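Local coordinates for protein peptide amidase (Stenotrophomonas maltophilia, PDB 1M22) that probably hydrolyses amide bonds as a peptide amidase of the amidase signature family, at residues I217-D222 against R387-A392; Y328-G333 against E369-A374; S437-A440 against P445-T448. All coordinates share one frame; numbering follows the deposited sequence.

Contact 1. Residues I217-D222 against R387-A392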
loop_
_atom_site.group_PDB
_atom_site.type_symbol
_atom_site.label_atom_id
_atom_site.label_comp_id
_atom_site.label_asym_id
_atom_site.label_seq_id
_atom_site.Cartn_x
_atom_site.Cartn_y
_atom_site.Cartn_z
ATOM N N ILE A 217 4.352 -3.903 12.499
ATOM C CA ILE A 217 5.174 -2.827 13.017
ATOM C C ILE A 217 4.301 -2.276 14.142
ATOM O O ILE A 217 4.635 -2.416 15.309
ATOM C CB ILE A 217 5.471 -1.672 12.033
ATOM C CG1 ILE A 217 6.421 -2.136 10.927
ATOM C CG2 ILE A 217 6.139 -0.525 12.804
ATOM C CD1 ILE A 217 6.782 -1.045 9.933
ATOM N N SER A 218 3.143 -1.721 13.787
ATOM C CA SER A 218 2.241 -1.104 14.761
ATOM C C SER A 218 0.767 -1.522 14.691
ATOM O O SER A 218 0.115 -1.351 13.660
ATOM C CB SER A 218 2.334 0.412 14.585
ATOM O OG SER A 218 1.286 1.097 15.241
ATOM N N PHE A 219 0.218 -2.045 15.781
ATOM C CA PHE A 219 -1.191 -2.406 15.736
ATOM C C PHE A 219 -2.051 -1.143 15.703
ATOM O O PHE A 219 -3.201 -1.178 15.270
ATOM C CB PHE A 219 -1.577 -3.315 16.912
ATOM C CG PHE A 219 -1.213 -2.777 18.261
ATOM C CD1 PHE A 219 -1.910 -1.713 18.819
ATOM C CD2 PHE A 219 -0.183 -3.359 18.988
ATOM C CE1 PHE A 219 -1.584 -1.239 20.092
ATOM C CE2 PHE A 219 0.149 -2.892 20.259
ATOM C CZ PHE A 219 -0.551 -1.833 20.809
ATOM N N SER A 220 -1.492 -0.018 16.135
ATOM C CA SER A 220 -2.233 1.235 16.118
ATOM C C SER A 220 -2.354 1.852 14.722
ATOM O O SER A 220 -3.367 2.489 14.416
ATOM C CB SER A 220 -1.573 2.262 17.047
ATOM O OG SER A 220 -1.706 1.889 18.409
ATOM N N GLN A 221 -1.347 1.651 13.873
ATOM C CA GLN A 221 -1.340 2.267 12.544
ATOM C C GLN A 221 -1.324 1.342 11.332
ATOM O O GLN A 221 -1.693 1.758 10.237
ATOM C CB GLN A 221 -0.142 3.225 12.444
ATOM C CG GLN A 221 -0.128 4.274 13.552
ATOM C CD GLN A 221 1.046 5.243 13.504
ATOM O OE1 GLN A 221 1.278 5.982 14.460
ATOM N NE2 GLN A 221 1.783 5.256 12.396
ATOM N N ASP A 222 -0.899 0.098 11.520
ATOM C CA ASP A 222 -0.791 -0.855 10.418
ATOM C C ASP A 222 -2.076 -1.203 9.694
ATOM O O ASP A 222 -3.121 -1.382 10.309
ATOM C CB ASP A 222 -0.241 -2.198 10.907
ATOM C CG ASP A 222 1.255 -2.201 11.158
ATOM O OD1 ASP A 222 1.894 -1.131 11.189
ATOM O OD2 ASP A 222 1.787 -3.319 11.340
ATOM N N ARG A 387 0.966 7.202 27.066
ATOM C CA ARG A 387 0.781 8.620 26.775
ATOM C C ARG A 387 1.065 8.911 25.302
ATOM O O ARG A 387 0.308 9.628 24.648
ATOM C CB ARG A 387 1.704 9.478 27.649
ATOM C CG ARG A 387 1.454 9.360 29.146
ATOM C CD ARG A 387 2.091 10.523 29.901
ATOM N NE ARG A 387 3.546 10.559 29.770
ATOM C CZ ARG A 387 4.381 9.764 30.433
ATOM N NH1 ARG A 387 3.910 8.863 31.284
ATOM N NH2 ARG A 387 5.690 9.871 30.245
ATOM N N ALA A 388 2.155 8.352 24.787
ATOM C CA ALA A 388 2.540 8.560 23.394
ATOM C C ALA A 388 1.469 8.073 22.423
ATOM O O ALA A 388 1.112 8.777 21.478
ATOM C CB ALA A 388 3.859 7.855 23.112
ATOM N N ARG A 389 0.959 6.868 22.657
ATOM C CA ARG A 389 -0.070 6.301 21.789
ATOM C C ARG A 389 -1.293 7.211 21.776
ATOM O O ARG A 389 -1.856 7.505 20.721
ATOM C CB ARG A 389 -0.468 4.908 22.276
ATOM C CG ARG A 389 -1.494 4.205 21.394
ATOM C CD ARG A 389 -1.794 2.806 21.909
ATOM N NE ARG A 389 -2.364 2.825 23.253
ATOM C CZ ARG A 389 -2.560 1.739 23.994
ATOM N NH1 ARG A 389 -2.232 0.543 23.522
ATOM N NH2 ARG A 389 -3.086 1.847 25.208
ATOM N N SER A 390 -1.694 7.666 22.958
ATOM C CA SER A 390 -2.851 8.541 23.086
ATOM C C SER A 390 -2.630 9.898 22.423
ATOM O O SER A 390 -3.486 10.378 21.677
ATOM C CB SER A 390 -3.193 8.745 24.564
ATOM O OG SER A 390 -4.308 9.607 24.712
ATOM N N ASP A 391 -1.481 10.515 22.691
ATOM C CA ASP A 391 -1.172 11.821 22.120
ATOM C C ASP A 391 -1.102 11.814 20.595
ATOM O O ASP A 391 -1.654 12.696 19.940
ATOM C CB ASP A 391 0.150 12.361 22.677
ATOM C CG ASP A 391 0.053 12.751 24.139
ATOM O OD1 ASP A 391 -1.053 13.117 24.586
ATOM O OD2 ASP A 391 1.089 12.708 24.836
ATOM N N ALA A 392 -0.416 10.825 20.033
ATOM C CA ALA A 392 -0.279 10.735 18.583
ATOM C C ALA A 392 -1.642 10.652 17.899
ATOM O O ALA A 392 -1.923 11.398 16.962
ATOM C CB ALA A 392 0.569 9.523 18.215
#

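Contact 2. Residues Y328-G333 against E369-A374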
loop_
_atom_site.group_PDB
_atom_site.type_symbol
_atom_site.label_atom_id
_atom_site.label_comp_id
_atom_site.label_asym_id
_atom_site.label_seq_id
_atom_site.Cartn_x
_atom_site.Cartn_y
_atom_site.Cartn_z
ATOM N N TYR A 328 7.671 0.584 20.712
ATOM C CA TYR A 328 7.040 -0.316 21.668
ATOM C C TYR A 328 6.158 -1.360 20.995
ATOM O O TYR A 328 6.227 -2.547 21.312
ATOM C CB TYR A 328 6.184 0.467 22.669
ATOM C CG TYR A 328 6.957 1.112 23.798
ATOM C CD1 TYR A 328 7.709 2.265 23.588
ATOM C CD2 TYR A 328 6.918 0.574 25.085
ATOM C CE1 TYR A 328 8.401 2.876 24.637
ATOM C CE2 TYR A 328 7.606 1.174 26.138
ATOM C CZ TYR A 328 8.342 2.323 25.906
ATOM O OH TYR A 328 9.014 2.929 26.944
ATOM N N GLU A 329 5.325 -0.916 20.061
ATOM C CA GLU A 329 4.425 -1.836 19.389
ATOM C C GLU A 329 5.146 -2.809 18.466
ATOM O O GLU A 329 4.695 -3.938 18.283
ATOM C CB GLU A 329 3.347 -1.046 18.638
ATOM C CG GLU A 329 2.444 -0.264 19.591
ATOM C CD GLU A 329 1.281 0.425 18.907
ATOM O OE1 GLU A 329 1.073 0.201 17.692
ATOM O OE2 GLU A 329 0.567 1.190 19.591
ATOM N N PHE A 330 6.272 -2.389 17.896
ATOM C CA PHE A 330 7.027 -3.270 17.013
ATOM C C PHE A 330 7.566 -4.472 17.789
ATOM O O PHE A 330 7.429 -5.610 17.351
ATOM C CB PHE A 330 8.188 -2.517 16.353
ATOM C CG PHE A 330 9.077 -3.389 15.504
ATOM C CD1 PHE A 330 8.606 -3.959 14.323
ATOM C CD2 PHE A 330 10.385 -3.654 15.898
ATOM C CE1 PHE A 330 9.425 -4.781 13.548
ATOM C CE2 PHE A 330 11.213 -4.473 15.134
ATOM C CZ PHE A 330 10.734 -5.039 13.957
ATOM N N LYS A 331 8.174 -4.228 18.947
ATOM C CA LYS A 331 8.698 -5.348 19.719
ATOM C C LYS A 331 7.568 -6.279 20.147
ATOM O O LYS A 331 7.641 -7.491 19.946
ATOM C CB LYS A 331 9.451 -4.871 20.962
ATOM C CG LYS A 331 10.026 -6.031 21.762
ATOM C CD LYS A 331 10.740 -5.572 23.020
ATOM C CE LYS A 331 11.359 -6.755 23.743
ATOM N NZ LYS A 331 12.107 -6.329 24.959
ATOM N N ALA A 332 6.521 -5.710 20.731
ATOM C CA ALA A 332 5.392 -6.506 21.192
ATOM C C ALA A 332 4.725 -7.272 20.055
ATOM O O ALA A 332 4.492 -8.477 20.159
ATOM C CB ALA A 332 4.374 -5.613 21.889
ATOM N N GLY A 333 4.427 -6.568 18.965
ATOM C CA GLY A 333 3.772 -7.195 17.831
ATOM C C GLY A 333 4.601 -8.236 17.104
ATOM O O GLY A 333 4.096 -9.308 16.758
ATOM N N GLU A 369 19.569 -0.167 13.776
ATOM C CA GLU A 369 19.334 0.678 14.941
ATOM C C GLU A 369 17.907 0.676 15.479
ATOM O O GLU A 369 17.701 0.780 16.687
ATOM C CB GLU A 369 19.755 2.121 14.638
ATOM C CG GLU A 369 21.226 2.265 14.260
ATOM C CD GLU A 369 21.470 2.268 12.759
ATOM O OE1 GLU A 369 20.660 1.692 12.004
ATOM O OE2 GLU A 369 22.492 2.841 12.327
ATOM N N LEU A 370 16.918 0.570 14.597
ATOM C CA LEU A 370 15.532 0.560 15.051
ATOM C C LEU A 370 15.208 -0.746 15.772
ATOM O O LEU A 370 14.463 -0.747 16.750
ATOM C CB LEU A 370 14.575 0.792 13.875
ATOM C CG LEU A 370 14.672 2.197 13.269
ATOM C CD1 LEU A 370 13.748 2.294 12.064
ATOM C CD2 LEU A 370 14.301 3.247 14.311
ATOM N N LEU A 371 15.770 -1.854 15.294
ATOM C CA LEU A 371 15.548 -3.139 15.951
ATOM C C LEU A 371 16.146 -3.069 17.352
ATOM O O LEU A 371 15.529 -3.496 18.326
ATOM C CB LEU A 371 16.225 -4.280 15.187
ATOM C CG LEU A 371 15.827 -4.538 13.733
ATOM C CD1 LEU A 371 16.458 -5.841 13.272
ATOM C CD2 LEU A 371 14.307 -4.620 13.608
ATOM N N VAL A 372 17.356 -2.522 17.437
ATOM C CA VAL A 372 18.058 -2.393 18.705
ATOM C C VAL A 372 17.299 -1.498 19.680
ATOM O O VAL A 372 17.148 -1.841 20.850
ATOM C CB VAL A 372 19.484 -1.838 18.477
ATOM C CG1 VAL A 372 20.152 -1.516 19.813
ATOM C CG2 VAL A 372 20.314 -2.864 17.709
ATOM N N GLU A 373 16.815 -0.356 19.207
ATOM C CA GLU A 373 16.078 0.537 20.089
ATOM C C GLU A 373 14.757 -0.088 20.529
ATOM O O GLU A 373 14.368 0.020 21.691
ATOM C CB GLU A 373 15.821 1.886 19.412
ATOM C CG GLU A 373 14.998 2.835 20.271
ATOM C CD GLU A 373 15.160 4.292 19.884
ATOM O OE1 GLU A 373 15.280 4.583 18.676
ATOM O OE2 GLU A 373 15.151 5.149 20.795
ATOM N N ALA A 374 14.069 -0.752 19.605
ATOM C CA ALA A 374 12.798 -1.385 19.932
ATOM C C ALA A 374 12.964 -2.499 20.967
ATOM O O ALA A 374 12.132 -2.662 21.858
ATOM C CB ALA A 374 12.150 -1.943 18.666
#

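Contact 3. Residues S437-A440 against P445-T448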
loop_
_atom_site.group_PDB
_atom_site.type_symbol
_atom_site.label_atom_id
_atom_site.label_comp_id
_atom_site.label_asym_id
_atom_site.label_seq_id
_atom_site.Cartn_x
_atom_site.Cartn_y
_atom_site.Cartn_z
ATOM N N SER A 437 1.241 11.565 6.686
ATOM C CA SER A 437 1.503 11.034 8.016
ATOM C C SER A 437 0.298 11.231 8.933
ATOM O O SER A 437 0.053 10.423 9.827
ATOM C CB SER A 437 2.727 11.714 8.633
ATOM O OG SER A 437 2.982 11.211 9.936
ATOM N N ALA A 438 -0.453 12.305 8.711
ATOM C CA ALA A 438 -1.624 12.582 9.535
ATOM C C ALA A 438 -2.619 11.425 9.469
ATOM O O ALA A 438 -3.112 10.960 10.493
ATOM C CB ALA A 438 -2.293 13.876 9.085
ATOM N N ALA A 439 -2.917 10.958 8.260
ATOM C CA ALA A 439 -3.856 9.855 8.113
ATOM C C ALA A 439 -3.293 8.571 8.714
ATOM O O ALA A 439 -4.007 7.815 9.374
ATOM C CB ALA A 439 -4.192 9.644 6.638
ATOM N N ALA A 440 -2.009 8.323 8.491
ATOM C CA ALA A 440 -1.383 7.122 9.027
ATOM C C ALA A 440 -1.435 7.081 10.556
ATOM O O ALA A 440 -1.804 6.066 11.147
ATOM C CB ALA A 440 0.067 7.030 8.546
ATOM N N PRO A 445 -8.410 6.955 6.674
ATOM C CA PRO A 445 -8.160 6.602 5.275
ATOM C C PRO A 445 -7.495 7.674 4.416
ATOM O O PRO A 445 -7.735 8.873 4.579
ATOM C CB PRO A 445 -9.552 6.240 4.764
ATOM C CG PRO A 445 -10.425 7.219 5.508
ATOM C CD PRO A 445 -9.851 7.168 6.919
ATOM N N SER A 446 -6.644 7.217 3.505
ATOM C CA SER A 446 -5.954 8.093 2.569
ATOM C C SER A 446 -5.908 7.367 1.229
ATOM O O SER A 446 -5.924 6.138 1.181
ATOM C CB SER A 446 -4.547 8.439 3.064
ATOM O OG SER A 446 -3.740 7.292 3.210
ATOM N N LEU A 447 -5.854 8.131 0.144
ATOM C CA LEU A 447 -5.878 7.555 -1.193
ATOM C C LEU A 447 -5.160 8.485 -2.156
ATOM O O LEU A 447 -5.477 9.675 -2.222
ATOM C CB LEU A 447 -7.346 7.395 -1.612
ATOM C CG LEU A 447 -7.814 6.586 -2.825
ATOM C CD1 LEU A 447 -9.341 6.543 -2.832
ATOM C CD2 LEU A 447 -7.296 7.208 -4.106
ATOM N N THR A 448 -4.190 7.955 -2.896
ATOM C CA THR A 448 -3.467 8.770 -3.862
ATOM C C THR A 448 -3.846 8.366 -5.285
ATOM O O THR A 448 -4.000 7.183 -5.582
ATOM C CB THR A 448 -1.925 8.659 -3.668
ATOM O OG1 THR A 448 -1.265 9.524 -4.603
ATOM C CG2 THR A 448 -1.446 7.231 -3.872
#

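Contact 1. Residues I217-D222 against R387-A392
Phe-219 and Arg-389 meet edge to edge. The ring atom CE1 of Phe-219 lies 3.9 Å from NH1 of Arg-389, and each atom sits near the plane of the other group. NH1 comes to the edge of the ring and not over its face, so the pair is not a cation-pi stack; the planes are 60° apart. The side chains cross at about a right angle. Arg-389 starts extended and then bends at chi3 (62°), which swings the guanidinium to the rim of the ring. NH1 also makes a weak hydrogen bond to Tyr-385 OH, one turn back on the same helix.

Ser-220 meets the aliphatic part of Arg-389. Ser-220 OG lies 3.6 Å from Arg-389 CD, while its hydrogen bond goes to Glu-329 OE2.

The loop is braced from within. Ser-218 OG accepts from Gln-221 N at 3.0 Å, an ST motif. The Asp-222 carboxylate takes two backbone N-H groups. Ile-217 N reaches the syn lone pair of Asp-222 OD2 at 2.9 Å, and Ser-218 N comes to OD1 from above the carboxylate plane.

The loop joins strand 200-203 to strand 223-228 and meets helix 383-407 at the surface. Helix 319-340 borders both segments: its Leu-325 touches Ser-218 and Ala-392. Helix 436-442 also touches both, with Val-441 against Gln-221 and Ala-392.

Contact 2. Residues Y328-G333 against E369-A374
Phe-330 makes the apolar part of this contact, against Leu-371 and Ala-374. Its CG is anti to the backbone N (chi1 176°), which sends the ring out toward helix 369-375. Leu-371 CD2 approaches the far end of the ring at a slant, 3.5 Å from Phe-330 CE2 and 3.6 Å from Phe-330 CZ. Ala-374 CB comes in at the ring edge, in plane, 3.7 Å from Phe-330 CD2.

The second kind of contact is between methylenes and a carbonyl. The extended chain of Lys-331 passes beside Ala-374 O, with Lys-331 CD at 3.4 Å and Lys-331 CB at 3.6 Å from that oxygen. NZ runs on to a hydrogen bond with Asp-375 O. Ala-374 O itself accepts from Thr-377 OG1. The lysine and threonine thus both meet the C-terminal end of the short helix.

The axes of the segments 328-333 and 369-374 cross at -82° and approach to 9.3 Å. Helix 348-357 packs against both segments: its Leu-348 touches both Phe-330 and Ala-374, and its Leu-351 touches Leu-371. Phe-136, from a loop, meets the Phe-330 ring. Leu-327 of helix 319-340 adds to the cover of Ala-374.

Contact 3. Residues S437-A440 against P445-T448
Ser-446 holds OG between its own backbone N and carbonyl carbon (chi1 61°), with CB facing Ala-439. With this torsion CB, and not OG, is the side-chain atom of Ser-446 nearest to Ala-439 CB. The Ser-446 backbone is extended (phi -141°, psi 153°), as expected at the start of a strand. In the amidase signature fold, helix 436-442 leads by a short turn into strand 446-454 of the eleven-stranded mixed sheet.

Ala-439 is the residue of the helix that meets the strand. Its CB points at the strand, and Ala-439 CB lies 3.8 Å from Ser-446 CB. Ser-446 OG is a little farther off, 4.2 Å from Ala-439 CB. The meeting is small and apolar, and no hydrogen bond crosses it. The nearest CA pair is Ala-439 and Pro-445, 6.1 Å apart.

Side chains alternate along the strand: Ser-446 touches Val-191 of helix 191-196, and Leu-447 points to the other face of the sheet and touches Ala-477 of helix 470-484. The CB of Pro-445 points away from helix 436-442, and its side chain touches Leu-473 of helix 470-484. Backbone hydrogen bonds tie Ser-446 to Lys-203 and Leu-447 to Phe-463, so strands 200-203 and 457-464 flank this one. The nucleophile Ser-189 is about 10 Å from Ser-446, measured between side chains. Pro-445 O is a looser neighbour of the alanine, 4.2 Å from Ala-439 CB.

Overall arrangement
Along the chain, both segments of contact 2 fall between the two segments of contact 1, and contact 3 follows. Contacts 1 and 2 have centres 13 Å apart. Helix 319-340 carries one segment of contact 2 and borders contact 1, where its Glu-329 meets both loop serines. Contact 3 has its centre 15 Å from that of contact 1 and touches it where Gln-221 CG packs on Ala-440 O. Contacts 2 and 3 do not touch, and their centres are 23 Å apart. Contact 3 lies at the central sheet, nearer the chain centre. Farther out, contact 1 sets a loop between two sheet strands against helix 383-407, and contact 2 packs helix 319-340 on helix 369-375.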